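Local coordinates for protein SG7.AF (Anopheles freeborni, PDB 6XL7) that inhibits the alternative pathway of host complement as a mosquito salivary protein, acting on the activated C3 convertase C3bBb, at residues A[13-18]-A[64-69]. Residues are numbered along the deposited sequence; the frame is centred on the assembly and turned at random.
Sequences RRIDFD and TKVNDV. With SO4 (sulfate ion), chain B.
Ile15 and Val66 meet where the loop that follows helix 2-13 lies against helix 56-77 in this predominantly helical bundle. Their side chains cross at about a right angle, and the branch CG2 of Ile15 rests 3.7 Å from CG1 of Val66. The second arm of Ile15 also takes part: with CG1 anti to the carbonyl carbon (chi1 -68°) and the chain extended beyond it, CD1 arrives 3.9 Å from CB of Val66. Branched aliphatic residues suit this spot, because each offers two arms. Those of Ile15 both reach Val66 and its side chain also touches Met62, while Val66 continues the apolar layer onto Val33 and Leu37 of helix 23-46.

Around this apolar pair the contact turns polar, and short polar side chains suit its more exposed margin. In one of its two conformers, Asn67 lies over the loop backbone, where its ND2 packs 3.7 Å from CG2 of Ile15. Asp16 crosses Asn67 nearly perpendicularly, carboxylate and amide planes 81° apart, and its OD1 stays 3.7 Å from ND2 of Asn67 without a hydrogen bond, consistent with the amide's two conformers. A firmer polar tie comes one helical turn on, where Lys70 NZ donates a hydrogen bond to the backbone O of Asp16.

Ahead of Ile15, Arg13 and Arg14 converge on a sulfate ion, probably from the crystallisation liquor. Arginine suits an oxyanion because its long side chain carries a flat guanidinium group whose N-H groups point outward at its edges. Arg13 uses two nitrogens, NH1 reaching O3 and NH2 reaching O4, with the sulfur in the guanidinium plane; Arg14, in one of its two conformers, adds a perhaps partly occupied third bond from NH1 to sulfate O2, 2.8 Å long.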
ATOM      1  N   ARG A  13       4.753  -6.270  -5.598  1.00 15.59           N
ATOM      2  CA  ARG A  13       6.184  -6.168  -5.870  1.00 16.07           C
ATOM      3  C   ARG A  13       6.532  -4.829  -6.507  1.00 17.73           C
ATOM      4  O   ARG A  13       7.643  -4.320  -6.317  1.00 19.02           O
ATOM      5  CB  ARG A  13       6.628  -7.339  -6.754  1.00 16.07           C
ATOM      6  CG  ARG A  13       8.065  -7.248  -7.234  1.00 17.57           C
ATOM      7  CD  ARG A  13       8.533  -8.545  -7.878  1.00 18.60           C
ATOM      8  NE  ARG A  13       7.623  -9.060  -8.897  1.00 18.38           N
ATOM      9  CZ  ARG A  13       7.551  -8.593 -10.140  1.00 19.49           C
ATOM     10  NH1 ARG A  13       8.317  -7.565 -10.507  1.00 20.42           N
ATOM     11  NH2 ARG A  13       6.709  -9.141 -11.008  1.00 17.86           N
ATOM     12  N   ARG A  14       5.592  -4.229  -7.238  1.00 17.62           N
ATOM     13  CA  ARG A  14       5.828  -2.942  -7.876  0.54 20.48           C
ATOM     14  C   ARG A  14       5.730  -1.768  -6.904  1.00 23.30           C
ATOM     15  O   ARG A  14       6.100  -0.649  -7.279  1.00 29.24           O
ATOM     16  CB  ARG A  14       4.893  -2.776  -9.084  0.54 23.67           C
ATOM     17  CG  ARG A  14       5.259  -3.688 -10.261  0.54 25.71           C
ATOM     18  CD  ARG A  14       4.043  -4.118 -11.088  0.54 24.98           C
ATOM     19  NE  ARG A  14       4.419  -4.882 -12.277  0.54 26.41           N
ATOM     20  CZ  ARG A  14       3.550  -5.416 -13.129  0.54 21.70           C
ATOM     21  NH1 ARG A  14       3.984  -6.087 -14.188  0.54 26.38           N
ATOM     22  NH2 ARG A  14       2.246  -5.283 -12.925  0.54 20.25           N
ATOM     23  N   ILE A  15       5.250  -1.996  -5.683  1.00 17.20           N
ATOM     24  CA  ILE A  15       5.255  -0.984  -4.618  1.00 18.42           C
ATOM     25  C   ILE A  15       6.610  -1.112  -3.943  1.00 26.55           C
ATOM     26  O   ILE A  15       6.807  -1.927  -3.040  1.00 26.43           O
ATOM     27  CB  ILE A  15       4.103  -1.179  -3.636  1.00 17.53           C
ATOM     28  CG1 ILE A  15       2.765  -0.891  -4.318  1.00 19.02           C
ATOM     29  CG2 ILE A  15       4.272  -0.272  -2.414  1.00 21.51           C
ATOM     30  CD1 ILE A  15       1.552  -1.301  -3.501  1.00 19.60           C
ATOM     31  N   ASP A  16       7.560  -0.300  -4.389  1.00 24.76           N
ATOM     32  CA  ASP A  16       8.928  -0.420  -3.920  1.00 26.89           C
ATOM     33  C   ASP A  16       9.158   0.427  -2.678  1.00 27.60           C
ATOM     34  O   ASP A  16       8.440   1.393  -2.406  1.00 23.29           O
ATOM     35  CB  ASP A  16       9.911  -0.017  -5.015  1.00 30.06           C
ATOM     36  CG  ASP A  16       9.681   1.395  -5.508  1.00 35.92           C
ATOM     37  OD1 ASP A  16       8.575   1.933  -5.283  1.00 41.37           O
ATOM     38  OD2 ASP A  16      10.604   1.964  -6.127  1.00 53.29           O
ATOM     39  N   PHE A  17      10.175   0.037  -1.919  1.00 22.38           N
ATOM     40  CA  PHE A  17      10.627   0.762  -0.745  1.00 18.04           C
ATOM     41  C   PHE A  17      12.097   1.107  -0.928  1.00 24.13           C
ATOM     42  O   PHE A  17      12.880   0.281  -1.408  1.00 27.87           O
ATOM     43  CB  PHE A  17      10.450  -0.100   0.504  1.00 21.75           C
ATOM     44  CG  PHE A  17       9.017  -0.459   0.784  1.00 19.77           C
ATOM     45  CD1 PHE A  17       8.442  -1.577   0.208  1.00 22.74           C
ATOM     46  CD2 PHE A  17       8.240   0.330   1.615  1.00 17.44           C
ATOM     47  CE1 PHE A  17       7.124  -1.906   0.462  1.00 22.45           C
ATOM     48  CE2 PHE A  17       6.919   0.006   1.870  1.00 18.56           C
ATOM     49  CZ  PHE A  17       6.359  -1.108   1.295  1.00 19.51           C
ATOM     50  N   ASP A  18      12.464   2.334  -0.566  1.00 23.26           N
ATOM     51  CA  ASP A  18      13.842   2.802  -0.700  1.00 22.55           C
ATOM     52  C   ASP A  18      14.620   2.339   0.526  1.00 23.47           C
ATOM     53  O   ASP A  18      14.523   2.935   1.600  1.00 22.19           O
ATOM     54  CB  ASP A  18      13.867   4.319  -0.855  1.00 21.93           C
ATOM     55  CG  ASP A  18      15.278   4.881  -1.059  1.00 23.83           C
ATOM     56  OD1 ASP A  18      16.269   4.138  -0.909  1.00 26.12           O
ATOM     57  OD2 ASP A  18      15.394   6.082  -1.375  1.00 27.48           O
ATOM     58  N   THR A  64       0.287   3.353  -7.969  1.00 11.46           N
ATOM     59  CA  THR A  64       0.644   4.774  -7.945  1.00 12.69           C
ATOM     60  C   THR A  64       0.079   5.458  -6.711  1.00 13.03           C
ATOM     61  O   THR A  64       0.766   6.278  -6.091  1.00 12.04           O
ATOM     62  CB  THR A  64       0.197   5.492  -9.220  1.00 14.39           C
ATOM     63  OG1 THR A  64      -1.229   5.433  -9.332  1.00 17.62           O
ATOM     64  CG2 THR A  64       0.840   4.877 -10.455  1.00 17.02           C
ATOM     65  N   LYS A  65      -1.149   5.115  -6.315  1.00 12.20           N
ATOM     66  CA  LYS A  65      -1.740   5.739  -5.137  1.00 12.52           C
ATOM     67  C   LYS A  65      -0.932   5.425  -3.889  1.00 11.94           C
ATOM     68  O   LYS A  65      -0.659   6.317  -3.073  1.00 11.58           O
ATOM     69  CB  LYS A  65      -3.196   5.303  -4.961  1.00 13.15           C
ATOM     70  CG  LYS A  65      -4.154   5.898  -5.983  1.00 15.74           C
ATOM     71  CD  LYS A  65      -5.551   5.306  -5.824  1.00 17.69           C
ATOM     72  CE  LYS A  65      -6.541   5.990  -6.753  1.00 24.34           C
ATOM     73  NZ  LYS A  65      -7.928   5.461  -6.583  1.00 25.06           N
ATOM     74  N   VAL A  66      -0.514   4.169  -3.731  1.00 10.75           N
ATOM     75  CA  VAL A  66       0.280   3.790  -2.565  1.00 11.27           C
ATOM     76  C   VAL A  66       1.623   4.492  -2.593  1.00 12.77           C
ATOM     77  O   VAL A  66       2.099   5.000  -1.567  1.00 12.72           O
ATOM     78  CB  VAL A  66       0.443   2.262  -2.487  1.00 14.53           C
ATOM     79  CG1 VAL A  66       1.466   1.906  -1.394  1.00 15.63           C
ATOM     80  CG2 VAL A  66      -0.879   1.622  -2.201  1.00 15.59           C
ATOM     81  N   ASN A  67       2.252   4.567  -3.763  1.00 11.84           N
ATOM     82  CA  ASN A  67       3.541   5.217  -3.798  0.63 13.01           C
ATOM     83  C   ASN A  67       3.438   6.694  -3.404  1.00 11.95           C
ATOM     84  O   ASN A  67       4.283   7.181  -2.644  1.00 12.36           O
ATOM     85  CB  ASN A  67       4.289   4.899  -5.097  0.63 16.95           C
ATOM     86  CG  ASN A  67       4.730   3.417  -5.157  0.63 18.41           C
ATOM     87  OD1 ASN A  67       4.585   2.739  -6.181  0.63 18.63           O
ATOM     88  ND2 ASN A  67       5.248   2.910  -4.038  0.63 16.60           N
ATOM     89  N   ASP A  68       2.373   7.396  -3.822  1.00 11.70           N
ATOM     90  CA  ASP A  68       2.189   8.795  -3.424  1.00 11.75           C
ATOM     91  C   ASP A  68       1.904   8.934  -1.930  1.00 11.40           C
ATOM     92  O   ASP A  68       2.442   9.835  -1.267  1.00 10.65           O
ATOM     93  CB  ASP A  68       1.046   9.415  -4.226  1.00 12.70           C
ATOM     94  CG  ASP A  68       1.339   9.482  -5.714  1.00 14.22           C
ATOM     95  OD1 ASP A  68       2.527   9.412  -6.099  1.00 15.11           O
ATOM     96  OD2 ASP A  68       0.380   9.645  -6.501  1.00 14.64           O
ATOM     97  N   VAL A  69       1.050   8.070  -1.389  1.00 10.17           N
ATOM     98  CA  VAL A  69       0.742   8.095   0.038  1.00  9.65           C
ATOM     99  C   VAL A  69       1.991   7.798   0.862  1.00  9.84           C
ATOM    100  O   VAL A  69       2.247   8.445   1.887  1.00 10.17           O
ATOM    101  CB  VAL A  69      -0.422   7.123   0.328  1.00  9.43           C
ATOM    102  CG1 VAL A  69      -0.511   6.771   1.802  1.00 10.44           C
ATOM    103  CG2 VAL A  69      -1.730   7.733  -0.174  1.00  9.81           C
TER
HETATM  104  S   SO4 B 201       7.345  -7.180 -14.183  1.00 33.91           S
HETATM  105  O1  SO4 B 201       8.588  -7.638 -14.799  1.00 39.98           O
HETATM  106  O2  SO4 B 201       6.553  -6.458 -15.173  1.00 43.77           O
HETATM  107  O3  SO4 B 201       7.647  -6.287 -13.070  1.00 40.34           O
HETATM  108  O4  SO4 B 201       6.591  -8.339 -13.706  1.00 38.12           O